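Local structure of NS1 (Human bocavirus, 4KW3) at residues H35-H40 with Q147-L152; L69-F74 with Y242-I247; A81-T86 with C101-Q106; S132-F137 with G183-L188. The protein probably binds viral replication origins, nicks one strand and unwinds DNA to start rolling-circle replication, its N-terminal origin-recognition and nickase domain being the part in this chain. All blocks are in the same frame, centred on the assembly; numbering follows the deposited sequence.

All four contacts lie in the N-terminal nuclease domain, which belongs to the Rep clan. Contacts 2 and 3 lie nearest its middle, about 13 Å apart between centres. Contact 3 packs helix 74-94 on strand 101-109; contact 2 reaches strand 241-247, a neighbour of 101-109 in the sheet. Contact 4, about 14 Å from contact 3 between centres, involves strand 185-191 of the same sheet and the start of helix 134-149. The far end of that helix meets helix 31-38 in contact 1, about 24 Å from contact 4 between centres. Contact 3 is nested within the loops closed by contacts 1 and 2. Contact 1 crosses contacts 2 and 4 along the chain, so distant segments are interlaced.

Contact 1: residues H35-H40 with Q147-L152; sequences HALLAH and QRCKSL
Leu37 O is approached by two groups from segment 147-152, one of them through a water. Water 1 donates to Leu37 O at 2.9 Å and also to Ser151 OG, so it bridges the two segments. Cys149 CA offers a second, weaker approach, a CA-H...O contact of 3.3 Å to Leu37 O. Ser151 OG is itself fixed by donating to Arg148 O, in the carbonyl plane. Arg148 O also accepts from Ser151 N. The hydroxyl thus links the water to the Arg148 carbonyl.

Beside the polar bridge the contact is apolar. Leu37 CB rests on Cys149 SG at 3.9 Å. Leu152 spreads its two methyls over different neighbours. CD2 lies against Leu37 CD2 and Ala36 CB, while CD1 sits over the centre of the His40 ring, 3.6 Å from its centroid, in a CH-pi contact. The His40 ring is swung there by a chi1 of -175°, which places CG anti to the backbone N. Its ND1 is hydrogen-bonded to Glu43.

Leu38 O lies 3.1 Å above one face of the Arg148 guanidinium, offset toward its rim. The N-H groups do not point at that oxygen, so no hydrogen bond results. The positive group may still attract Leu38 O. Segments 35-40 and 147-152 are therefore joined by a water, apolar packing and perhaps electrostatics.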
loop_
_atom_site.group_PDB
_atom_site.type_symbol
_atom_site.label_atom_id
_atom_site.label_comp_id
_atom_site.label_asym_id
_atom_site.label_seq_id
_atom_site.Cartn_x
_atom_site.Cartn_y
_atom_site.Cartn_z
ATOM N N HIS A 35 -2.349 -14.809 1.521
ATOM C CA HIS A 35 -2.483 -14.843 2.982
ATOM C C HIS A 35 -1.291 -15.589 3.563
ATOM O O HIS A 35 -0.708 -15.149 4.555
ATOM C CB HIS A 35 -3.780 -15.538 3.454
ATOM C CG HIS A 35 -5.042 -14.887 2.979
ATOM N ND1 HIS A 35 -6.253 -15.541 2.969
ATOM C CD2 HIS A 35 -5.280 -13.649 2.489
ATOM C CE1 HIS A 35 -7.182 -14.737 2.488
ATOM N NE2 HIS A 35 -6.617 -13.583 2.186
ATOM N N ALA A 36 -0.928 -16.706 2.927
ATOM C CA ALA A 36 0.131 -17.562 3.432
ATOM C C ALA A 36 1.527 -16.991 3.145
ATOM O O ALA A 36 2.387 -16.945 4.040
ATOM C CB ALA A 36 -0.012 -18.968 2.841
ATOM N N LEU A 37 1.738 -16.552 1.903
ATOM C CA LEU A 37 3.034 -16.013 1.481
ATOM C C LEU A 37 3.406 -14.704 2.202
ATOM O O LEU A 37 4.570 -14.486 2.540
ATOM C CB LEU A 37 3.081 -15.843 -0.040
ATOM C CG LEU A 37 3.216 -17.102 -0.909
ATOM C CD1 LEU A 37 2.957 -16.781 -2.387
ATOM C CD2 LEU A 37 4.575 -17.767 -0.738
ATOM N N LEU A 38 2.424 -13.831 2.424
ATOM C CA LEU A 38 2.695 -12.520 3.015
ATOM C C LEU A 38 2.306 -12.385 4.488
ATOM O O LEU A 38 2.887 -11.575 5.213
ATOM C CB LEU A 38 1.990 -11.412 2.222
ATOM C CG LEU A 38 2.302 -11.384 0.731
ATOM C CD1 LEU A 38 1.589 -10.222 0.076
ATOM C CD2 LEU A 38 3.809 -11.327 0.485
ATOM N N ALA A 39 1.331 -13.171 4.933
ATOM C CA ALA A 39 0.755 -12.978 6.264
ATOM C C ALA A 39 0.557 -14.318 6.954
ATOM O O ALA A 39 -0.534 -14.624 7.467
ATOM C CB ALA A 39 -0.569 -12.229 6.161
ATOM N N HIS A 40 1.605 -15.131 6.941
ATOM C CA HIS A 40 1.501 -16.427 7.557
ATOM C C HIS A 40 1.131 -16.267 9.034
ATOM O O HIS A 40 1.728 -15.452 9.747
ATOM C CB HIS A 40 2.792 -17.213 7.405
ATOM C CG HIS A 40 2.688 -18.605 7.926
ATOM N ND1 HIS A 40 1.577 -19.393 7.705
ATOM C CD2 HIS A 40 3.526 -19.337 8.696
ATOM C CE1 HIS A 40 1.751 -20.562 8.293
ATOM N NE2 HIS A 40 2.923 -20.551 8.903
ATOM N N GLN A 147 11.501 -11.693 -0.027
ATOM C CA GLN A 147 12.089 -12.016 1.271
ATOM C C GLN A 147 11.012 -12.393 2.306
ATOM O O GLN A 147 11.209 -13.294 3.137
ATOM C CB GLN A 147 12.961 -10.862 1.767
ATOM C CG GLN A 147 13.304 -10.933 3.232
ATOM C CD GLN A 147 14.781 -11.021 3.483
ATOM O OE1 GLN A 147 15.335 -10.196 4.208
ATOM N NE2 GLN A 147 15.438 -12.026 2.895
ATOM N N ARG A 148 9.891 -11.680 2.262
ATOM C CA ARG A 148 8.782 -11.935 3.167
ATOM C C ARG A 148 8.160 -13.302 2.861
ATOM O O ARG A 148 7.828 -14.062 3.783
ATOM C CB ARG A 148 7.731 -10.822 3.075
ATOM C CG ARG A 148 6.530 -11.091 3.924
ATOM C CD ARG A 148 6.857 -10.993 5.404
ATOM N NE ARG A 148 6.005 -11.899 6.174
ATOM C CZ ARG A 148 5.402 -11.596 7.321
ATOM N NH1 ARG A 148 5.509 -10.379 7.845
ATOM N NH2 ARG A 148 4.662 -12.516 7.932
ATOM N N CYS A 149 8.048 -13.621 1.568
ATOM C CA CYS A 149 7.554 -14.928 1.126
ATOM C C CYS A 149 8.316 -16.085 1.738
ATOM O O CYS A 149 7.739 -17.119 2.058
ATOM C CB CYS A 149 7.652 -15.059 -0.401
ATOM S SG CYS A 149 6.386 -14.131 -1.290
ATOM N N LYS A 150 9.616 -15.906 1.897
ATOM C CA LYS A 150 10.472 -16.960 2.402
ATOM C C LYS A 150 10.238 -17.257 3.894
ATOM O O LYS A 150 10.622 -18.323 4.377
ATOM C CB LYS A 150 11.931 -16.625 2.115
ATOM C CG LYS A 150 12.291 -16.763 0.657
ATOM C CD LYS A 150 13.665 -16.198 0.422
ATOM C CE LYS A 150 13.990 -16.149 -1.043
ATOM N NZ LYS A 150 15.225 -15.359 -1.224
ATOM N N SER A 151 9.651 -16.311 4.629
ATOM C CA SER A 151 9.383 -16.536 6.056
ATOM C C SER A 151 8.417 -17.715 6.273
ATOM O O SER A 151 8.546 -18.470 7.253
ATOM C CB SER A 151 8.873 -15.270 6.741
ATOM O OG SER A 151 7.589 -14.940 6.266
ATOM N N LEU A 152 7.493 -17.892 5.328
ATOM C CA LEU A 152 6.614 -19.059 5.312
ATOM C C LEU A 152 7.421 -20.354 5.363
ATOM O O LEU A 152 6.990 -21.331 5.968
ATOM C CB LEU A 152 5.737 -19.052 4.059
ATOM C CG LEU A 152 4.823 -20.265 3.874
ATOM C CD1 LEU A 152 3.921 -20.412 5.083
ATOM C CD2 LEU A 152 3.996 -20.154 2.586
HETATM O O HOH W 1 4.808 -15.190 5.337
#

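Contact 2: residues L69-F74 with Y242-I247; sequences LEDRHF and YSHTLI
His73 reaches across to Ser243 from the loop between helices 60-69 and 74-94. At CB the side chain turns with chi1 64°, which sets CG between the backbone N and the carbonyl carbon. From CG the ring points its CD2 and NE2 edge at Ser243. CD2 passes 3.4 Å from Ser243 OG. NE2 at the tip makes a bent hydrogen bond to Ser243 OG at 2.9 Å, and either atom could be the donor. If NE2 carries the proton, it can also make a weak 3.3 Å bond to Ser243 O. CE1 lies 3.6 Å from the same Ser243 O. Leu69 O lies in the ring plane at another part of the edge.

His244, where the strand resumes, meets the same loop. It turns CE1 to Asp71 OD1 at 3.4 Å, with the oxygen near the ring plane. This is a carbon-oxygen approach. Asp71 OD1 stays 4.2 Å from His244 NE2, so no salt bridge forms. The carboxylate and ring planes are 74° apart. The His73 and His244 rings form an oblique pair, their planes at 80°. Ala76 and Cys79 of helix 74-94 also pack on His244.

His73 occupies the N-cap position of helix 74-94. Its ring ties the start of that helix to strand 241-247. The Ser243 side chain lies about 6 Å from that of Glu108, a predicted ligand of the divalent metal. The contact therefore borders the probable metal site on the sheet of a Rep-type (HUH) nuclease.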
loop_
_atom_site.group_PDB
_atom_site.type_symbol
_atom_site.label_atom_id
_atom_site.label_comp_id
_atom_site.label_asym_id
_atom_site.label_seq_id
_atom_site.Cartn_x
_atom_site.Cartn_y
_atom_site.Cartn_z
ATOM N N LEU A 69 -6.092 -8.874 13.708
ATOM C CA LEU A 69 -5.507 -8.763 12.378
ATOM C C LEU A 69 -4.826 -7.437 12.115
ATOM O O LEU A 69 -4.134 -7.299 11.119
ATOM C CB LEU A 69 -6.588 -8.973 11.321
ATOM C CG LEU A 69 -6.947 -10.435 11.106
ATOM C CD1 LEU A 69 -8.118 -10.594 10.124
ATOM C CD2 LEU A 69 -5.710 -11.152 10.638
ATOM N N GLU A 70 -4.955 -6.507 13.053
ATOM C CA GLU A 70 -4.756 -5.080 12.778
ATOM C C GLU A 70 -3.524 -4.634 11.985
ATOM O O GLU A 70 -3.673 -3.839 11.046
ATOM C CB GLU A 70 -4.868 -4.298 14.086
ATOM C CG GLU A 70 -4.759 -2.801 13.943
ATOM C CD GLU A 70 -4.534 -2.125 15.278
ATOM O OE1 GLU A 70 -4.813 -2.767 16.317
ATOM O OE2 GLU A 70 -4.084 -0.959 15.295
ATOM N N ASP A 71 -2.331 -5.130 12.291
ATOM C CA ASP A 71 -1.173 -4.757 11.448
ATOM C C ASP A 71 -0.565 -5.944 10.694
ATOM O O ASP A 71 0.553 -5.870 10.208
ATOM C CB ASP A 71 -0.092 -4.056 12.275
ATOM C CG ASP A 71 -0.524 -2.681 12.766
ATOM O OD1 ASP A 71 -1.457 -2.074 12.189
ATOM O OD2 ASP A 71 0.047 -2.219 13.775
ATOM N N ARG A 72 -1.310 -7.038 10.618
ATOM C CA ARG A 72 -0.770 -8.321 10.214
ATOM C C ARG A 72 -1.394 -8.882 8.941
ATOM O O ARG A 72 -0.904 -9.878 8.408
ATOM C CB ARG A 72 -0.989 -9.358 11.333
ATOM C CG ARG A 72 -0.451 -9.006 12.709
ATOM C CD ARG A 72 -1.030 -9.952 13.789
ATOM N NE ARG A 72 -0.959 -11.369 13.408
ATOM C CZ ARG A 72 -1.998 -12.207 13.368
ATOM N NH1 ARG A 72 -3.215 -11.796 13.695
ATOM N NH2 ARG A 72 -1.818 -13.469 13.002
ATOM N N HIS A 73 -2.515 -8.325 8.493
ATOM C CA HIS A 73 -3.153 -8.909 7.310
ATOM C C HIS A 73 -2.303 -8.602 6.076
ATOM O O HIS A 73 -1.476 -7.687 6.099
ATOM C CB HIS A 73 -4.578 -8.414 7.127
ATOM C CG HIS A 73 -4.670 -6.945 6.852
ATOM N ND1 HIS A 73 -4.749 -6.003 7.857
ATOM C CD2 HIS A 73 -4.676 -6.256 5.687
ATOM C CE1 HIS A 73 -4.820 -4.801 7.325
ATOM N NE2 HIS A 73 -4.766 -4.925 6.009
ATOM N N PHE A 74 -2.516 -9.361 5.007
ATOM C CA PHE A 74 -1.556 -9.376 3.913
ATOM C C PHE A 74 -1.376 -8.005 3.271
ATOM O O PHE A 74 -0.260 -7.620 2.937
ATOM C CB PHE A 74 -1.888 -10.452 2.871
ATOM C CG PHE A 74 -3.044 -10.107 1.964
ATOM C CD1 PHE A 74 -4.354 -10.249 2.400
ATOM C CD2 PHE A 74 -2.818 -9.674 0.656
ATOM C CE1 PHE A 74 -5.422 -9.961 1.558
ATOM C CE2 PHE A 74 -3.885 -9.365 -0.193
ATOM C CZ PHE A 74 -5.188 -9.513 0.255
ATOM N N TYR A 242 -9.316 1.049 0.895
ATOM C CA TYR A 242 -7.898 0.904 1.210
ATOM C C TYR A 242 -7.766 -0.293 2.124
ATOM O O TYR A 242 -8.720 -0.672 2.816
ATOM C CB TYR A 242 -7.324 2.154 1.909
ATOM C CG TYR A 242 -7.696 2.220 3.359
ATOM C CD1 TYR A 242 -8.951 2.691 3.749
ATOM C CD2 TYR A 242 -6.821 1.770 4.353
ATOM C CE1 TYR A 242 -9.304 2.741 5.066
ATOM C CE2 TYR A 242 -7.194 1.802 5.693
ATOM C CZ TYR A 242 -8.436 2.291 6.037
ATOM O OH TYR A 242 -8.819 2.345 7.353
ATOM N N SER A 243 -6.553 -0.830 2.186
ATOM C CA SER A 243 -6.265 -1.947 3.072
ATOM C C SER A 243 -5.486 -1.496 4.298
ATOM O O SER A 243 -5.800 -1.894 5.419
ATOM C CB SER A 243 -5.481 -3.025 2.324
ATOM O OG SER A 243 -5.016 -3.989 3.234
ATOM N N HIS A 244 -4.469 -0.669 4.070
ATOM C CA HIS A 244 -3.544 -0.252 5.125
ATOM C C HIS A 244 -2.775 0.988 4.720
ATOM O O HIS A 244 -2.419 1.154 3.561
ATOM C CB HIS A 244 -2.548 -1.362 5.426
ATOM C CG HIS A 244 -1.809 -1.172 6.711
ATOM N ND1 HIS A 244 -2.414 -1.308 7.940
ATOM C CD2 HIS A 244 -0.519 -0.850 6.959
ATOM C CE1 HIS A 244 -1.530 -1.079 8.889
ATOM N NE2 HIS A 244 -0.372 -0.807 8.320
ATOM N N THR A 245 -2.506 1.857 5.682
ATOM C CA THR A 245 -1.883 3.144 5.394
ATOM C C THR A 245 -0.714 3.422 6.325
ATOM O O THR A 245 -0.858 3.359 7.547
ATOM C CB THR A 245 -2.928 4.255 5.506
ATOM O OG1 THR A 245 -3.932 3.983 4.549
ATOM C CG2 THR A 245 -2.349 5.612 5.175
ATOM N N LEU A 246 0.447 3.698 5.742
ATOM C CA LEU A 246 1.633 4.042 6.533
ATOM C C LEU A 246 2.043 5.484 6.295
ATOM O O LEU A 246 2.214 5.912 5.151
ATOM C CB LEU A 246 2.792 3.107 6.216
ATOM C CG LEU A 246 2.644 1.692 6.779
ATOM C CD1 LEU A 246 3.756 0.789 6.254
ATOM C CD2 LEU A 246 2.662 1.746 8.310
ATOM N N ILE A 247 2.141 6.248 7.376
ATOM C CA ILE A 247 2.659 7.604 7.296
ATOM C C ILE A 247 4.014 7.648 8.009
ATOM O O ILE A 247 4.089 7.509 9.230
ATOM C CB ILE A 247 1.693 8.618 7.919
ATOM C CG1 ILE A 247 0.292 8.417 7.350
ATOM C CG2 ILE A 247 2.176 10.057 7.670
ATOM C CD1 ILE A 247 -0.768 9.227 8.036
#

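Contact 3: residues A81-T86 with C101-Q106; sequences AVYMAT and CDIIVQ
Tyr83 and Ile103 meet through the way each leaves its backbone. A chi1 of 179° sets Tyr83 CG anti to the backbone N, and the ring reaches Ile103. In Ile103, chi1 -60° puts CG2 anti to the backbone N and leaves CG1 beside that nitrogen. Its two branches therefore serve different partners. CG2 approaches Tyr83 CD2 at 3.5 Å, obliquely to the ring. CG1 continues to CD1, which meets Thr86 CG2 tip to tip at 3.6 Å.

Val105, two residues on, points to the same side of the strand. Its CG1 touches Val82 CG1 at 3.8 Å. Its CG2 comes 3.9 Å from Tyr83 CA and lies at the edge of the Tyr83 ring, near its plane.

Helix 81-86 runs nearly antiparallel to strand 101-106, at 154°, with the axes 8.5 Å apart. Val82 and Thr86 also pack on Ile118 of strand 114-122, and Tyr83 reaches Leu246 of strand 241-247. The helix packs on the face of the nuclease sheet, touching three of its strands.

The hydroxyl of Thr86 is occupied within the helix. OG1 donates to Val82 O at 2.9 Å, from above the carbonyl plane. Thr86 N donates to the same oxygen. The OG1 bond accounts for the polar branch of a buried threonine and leaves its methyl for Ile103. The seam between helix and strand is built from methyl groups and the Tyr83 ring, so it probably rests on van der Waals and hydrophobic packing.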
loop_
_atom_site.group_PDB
_atom_site.type_symbol
_atom_site.label_atom_id
_atom_site.label_comp_id
_atom_site.label_asym_id
_atom_site.label_seq_id
_atom_site.Cartn_x
_atom_site.Cartn_y
_atom_site.Cartn_z
ATOM N N ALA A 81 6.195 -3.666 3.319
ATOM C CA ALA A 81 7.236 -4.076 2.389
ATOM C C ALA A 81 7.598 -2.915 1.457
ATOM O O ALA A 81 8.776 -2.557 1.312
ATOM C CB ALA A 81 6.780 -5.291 1.586
ATOM N N VAL A 82 6.572 -2.335 0.837
ATOM C CA VAL A 82 6.748 -1.207 -0.062
ATOM C C VAL A 82 7.398 -0.010 0.646
ATOM O O VAL A 82 8.316 0.617 0.099
ATOM C CB VAL A 82 5.397 -0.801 -0.715
ATOM C CG1 VAL A 82 5.537 0.489 -1.481
ATOM C CG2 VAL A 82 4.904 -1.902 -1.646
ATOM N N TYR A 83 6.950 0.278 1.869
ATOM C CA TYR A 83 7.550 1.334 2.683
ATOM C C TYR A 83 9.057 1.083 2.926
ATOM O O TYR A 83 9.895 1.970 2.713
ATOM C CB TYR A 83 6.812 1.513 4.022
ATOM C CG TYR A 83 7.431 2.593 4.880
ATOM C CD1 TYR A 83 8.477 2.310 5.746
ATOM C CD2 TYR A 83 6.995 3.907 4.794
ATOM C CE1 TYR A 83 9.073 3.309 6.492
ATOM C CE2 TYR A 83 7.580 4.905 5.539
ATOM C CZ TYR A 83 8.611 4.599 6.385
ATOM O OH TYR A 83 9.189 5.595 7.130
ATOM N N MET A 84 9.399 -0.104 3.414
ATOM C CA MET A 84 10.807 -0.457 3.549
ATOM C C MET A 84 11.599 -0.276 2.232
ATOM O O MET A 84 12.700 0.288 2.238
ATOM C CB MET A 84 10.967 -1.878 4.095
ATOM C CG MET A 84 10.588 -1.991 5.592
ATOM S SD MET A 84 10.888 -3.631 6.302
ATOM C CE MET A 84 9.626 -4.619 5.509
ATOM N N ALA A 85 11.034 -0.748 1.120
ATOM C CA ALA A 85 11.666 -0.599 -0.180
ATOM C C ALA A 85 11.884 0.876 -0.548
ATOM O O ALA A 85 12.932 1.226 -1.105
ATOM C CB ALA A 85 10.874 -1.323 -1.256
ATOM N N THR A 86 10.911 1.725 -0.212
ATOM C CA THR A 86 10.983 3.159 -0.491
ATOM C C THR A 86 12.114 3.809 0.307
ATOM O O THR A 86 12.837 4.677 -0.188
ATOM C CB THR A 86 9.660 3.891 -0.135
ATOM O OG1 THR A 86 8.561 3.318 -0.850
ATOM C CG2 THR A 86 9.749 5.361 -0.484
ATOM N N CYS A 101 13.641 12.054 4.286
ATOM C CA CYS A 101 12.534 12.032 3.341
ATOM C C CYS A 101 11.193 11.881 4.034
ATOM O O CYS A 101 11.114 11.474 5.180
ATOM C CB CYS A 101 12.713 10.865 2.384
ATOM S SG CYS A 101 12.901 9.335 3.271
ATOM N N ASP A 102 10.126 12.201 3.325
ATOM C CA ASP A 102 8.809 11.874 3.817
ATOM C C ASP A 102 8.212 10.814 2.919
ATOM O O ASP A 102 8.384 10.858 1.691
ATOM C CB ASP A 102 7.914 13.111 3.904
ATOM C CG ASP A 102 8.304 14.036 5.048
ATOM O OD1 ASP A 102 8.135 13.614 6.216
ATOM O OD2 ASP A 102 8.739 15.188 4.787
ATOM N N ILE A 103 7.546 9.839 3.533
ATOM C CA ILE A 103 6.977 8.729 2.777
ATOM C C ILE A 103 5.580 8.373 3.284
ATOM O O ILE A 103 5.389 8.112 4.475
ATOM C CB ILE A 103 7.874 7.469 2.884
ATOM C CG1 ILE A 103 9.276 7.759 2.333
ATOM C CG2 ILE A 103 7.233 6.271 2.157
ATOM C CD1 ILE A 103 10.310 6.765 2.758
ATOM N N ILE A 104 4.607 8.364 2.374
ATOM C CA ILE A 104 3.309 7.755 2.652
ATOM C C ILE A 104 3.097 6.568 1.703
ATOM O O ILE A 104 3.407 6.663 0.503
ATOM C CB ILE A 104 2.167 8.748 2.500
ATOM C CG1 ILE A 104 2.313 9.876 3.534
ATOM C CG2 ILE A 104 0.800 8.012 2.613
ATOM C CD1 ILE A 104 1.434 11.117 3.253
ATOM N N VAL A 105 2.602 5.452 2.245
ATOM C CA VAL A 105 2.274 4.276 1.443
ATOM C C VAL A 105 0.878 3.812 1.830
ATOM O O VAL A 105 0.521 3.781 3.015
ATOM C CB VAL A 105 3.317 3.100 1.595
ATOM C CG1 VAL A 105 2.869 1.848 0.841
ATOM C CG2 VAL A 105 4.682 3.495 1.089
ATOM N N GLN A 106 0.080 3.492 0.817
ATOM C CA GLN A 106 -1.245 2.938 1.034
ATOM C C GLN A 106 -1.518 1.789 0.062
ATOM O O GLN A 106 -1.472 1.959 -1.159
ATOM C CB GLN A 106 -2.308 4.017 0.874
ATOM C CG GLN A 106 -3.738 3.540 1.102
ATOM C CD GLN A 106 -4.698 4.698 1.326
ATOM O OE1 GLN A 106 -4.612 5.408 2.337
ATOM N NE2 GLN A 106 -5.607 4.905 0.377
#

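Contact 4: residues S132-F137 with G183-L188; sequences SSCAQF and GNMQIL
Phe137 and Met185 join the start of helix 134-149 to strand 185-191 of the Rep-type nuclease sheet.

The aromatic interaction is Met-aromatic. Met185 bends at chi2, 58°, and its terminal CE comes over one face of the Phe137 ring. CE lies 3.8 Å from the ring centroid, offset toward the rim, and closest to Phe137 CD2 at 3.4 Å. The CH-pi contact is made by this methyl. Met185 SD is farther off, 5.4 Å from the centroid, and oblique. Strand 185-191 pairs with strand 15-21, whose Tyr18 meets the Phe137 ring edge-to-face.

Apolar and backbone packing comes from Cys134. Its CB points at the strand and lies 4.2 Å from Met185 CG. Its SG reaches on to Ile187, 3.8 Å from the backbone N and 4.3 Å from CB. Met185 CG in turn rests against Cys134 O. Met185 also packs on Tyr138 and Ile141 of the same helix. Its side chain is about 9 Å from those of His115 and His117, predicted metal ligands.

The polar bond is internal to segment 183-188. Gln186 NE2 donates to Gly183 O at 2.9 Å, with an N-H...O angle of 158°.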
loop_
_atom_site.group_PDB
_atom_site.type_symbol
_atom_site.label_atom_id
_atom_site.label_comp_id
_atom_site.label_asym_id
_atom_site.label_seq_id
_atom_site.Cartn_x
_atom_site.Cartn_y
_atom_site.Cartn_z
ATOM N N SER A 132 12.528 7.681 -14.323
ATOM C CA SER A 132 13.511 6.670 -14.718
ATOM C C SER A 132 13.838 5.711 -13.570
ATOM O O SER A 132 14.407 4.634 -13.787
ATOM C CB SER A 132 14.792 7.336 -15.234
ATOM O OG SER A 132 15.497 7.967 -14.174
ATOM N N SER A 133 13.462 6.095 -12.350
ATOM C CA SER A 133 13.759 5.266 -11.197
ATOM C C SER A 133 12.723 4.185 -10.995
ATOM O O SER A 133 12.858 3.392 -10.078
ATOM C CB SER A 133 13.899 6.090 -9.926
ATOM O OG SER A 133 14.965 6.998 -10.059
ATOM N N CYS A 134 11.694 4.165 -11.840
ATOM C CA CYS A 134 10.650 3.156 -11.740
ATOM C C CYS A 134 11.141 1.701 -11.649
ATOM O O CYS A 134 10.718 0.968 -10.766
ATOM C CB CYS A 134 9.625 3.289 -12.870
ATOM S SG CYS A 134 8.374 4.536 -12.571
ATOM N N ALA A 135 12.008 1.274 -12.561
ATOM C CA ALA A 135 12.452 -0.123 -12.558
ATOM C C ALA A 135 13.238 -0.482 -11.290
ATOM O O ALA A 135 13.032 -1.541 -10.684
ATOM C CB ALA A 135 13.262 -0.435 -13.806
ATOM N N GLN A 136 14.129 0.417 -10.898
ATOM C CA GLN A 136 14.919 0.251 -9.697
ATOM C C GLN A 136 13.996 0.124 -8.485
ATOM O O GLN A 136 14.162 -0.776 -7.658
ATOM C CB GLN A 136 15.857 1.449 -9.551
ATOM C CG GLN A 136 16.726 1.469 -8.320
ATOM C CD GLN A 136 17.371 2.828 -8.080
ATOM O OE1 GLN A 136 17.017 3.825 -8.716
ATOM N NE2 GLN A 136 18.355 2.863 -7.186
ATOM N N PHE A 137 13.018 1.023 -8.402
ATOM C CA PHE A 137 12.063 1.056 -7.307
ATOM C C PHE A 137 11.280 -0.254 -7.296
ATOM O O PHE A 137 11.110 -0.877 -6.245
ATOM C CB PHE A 137 11.123 2.255 -7.462
ATOM C CG PHE A 137 10.427 2.669 -6.184
ATOM C CD1 PHE A 137 10.546 1.911 -5.020
ATOM C CD2 PHE A 137 9.648 3.821 -6.151
ATOM C CE1 PHE A 137 9.907 2.296 -3.840
ATOM C CE2 PHE A 137 8.996 4.201 -4.988
ATOM C CZ PHE A 137 9.131 3.443 -3.825
ATOM N N GLY A 183 4.770 -2.442 -16.717
ATOM C CA GLY A 183 3.682 -1.536 -16.383
ATOM C C GLY A 183 3.230 -1.584 -14.930
ATOM O O GLY A 183 2.291 -0.893 -14.545
ATOM N N ASN A 184 3.907 -2.397 -14.124
ATOM C CA ASN A 184 3.549 -2.612 -12.724
ATOM C C ASN A 184 4.207 -1.640 -11.765
ATOM O O ASN A 184 4.065 -1.755 -10.550
ATOM C CB ASN A 184 3.888 -4.038 -12.320
ATOM C CG ASN A 184 3.220 -5.040 -13.204
ATOM O OD1 ASN A 184 1.998 -5.125 -13.230
ATOM N ND2 ASN A 184 4.006 -5.787 -13.955
ATOM N N MET A 185 4.978 -0.713 -12.313
ATOM C CA MET A 185 5.528 0.367 -11.508
ATOM C C MET A 185 5.450 1.625 -12.364
ATOM O O MET A 185 6.147 1.744 -13.376
ATOM C CB MET A 185 6.979 0.071 -11.083
ATOM C CG MET A 185 7.482 1.007 -10.002
ATOM S SD MET A 185 6.387 0.883 -8.569
ATOM C CE MET A 185 7.132 2.021 -7.452
ATOM N N GLN A 186 4.581 2.554 -11.986
ATOM C CA GLN A 186 4.401 3.750 -12.800
ATOM C C GLN A 186 4.424 4.987 -11.939
ATOM O O GLN A 186 4.044 4.931 -10.767
ATOM C CB GLN A 186 3.111 3.673 -13.617
ATOM C CG GLN A 186 3.133 2.518 -14.620
ATOM C CD GLN A 186 2.006 2.584 -15.614
ATOM O OE1 GLN A 186 1.832 3.593 -16.285
ATOM N NE2 GLN A 186 1.229 1.514 -15.714
ATOM N N ILE A 187 4.922 6.086 -12.503
ATOM C CA ILE A 187 4.862 7.369 -11.816
ATOM C C ILE A 187 3.584 8.108 -12.267
ATOM O O ILE A 187 3.213 8.051 -13.432
ATOM C CB ILE A 187 6.137 8.200 -12.092
ATOM C CG1 ILE A 187 6.201 9.446 -11.207
ATOM C CG2 ILE A 187 6.279 8.581 -13.568
ATOM C CD1 ILE A 187 7.628 9.992 -11.059
ATOM N N LEU A 188 2.896 8.782 -11.349
ATOM C CA LEU A 188 1.753 9.604 -11.745
ATOM C C LEU A 188 2.170 10.939 -12.334
ATOM O O LEU A 188 2.850 11.735 -11.691
ATOM C CB LEU A 188 0.799 9.860 -10.586
ATOM C CG LEU A 188 0.157 8.613 -9.998
ATOM C CD1 LEU A 188 -0.977 9.036 -9.083
ATOM C CD2 LEU A 188 -0.300 7.680 -11.114
#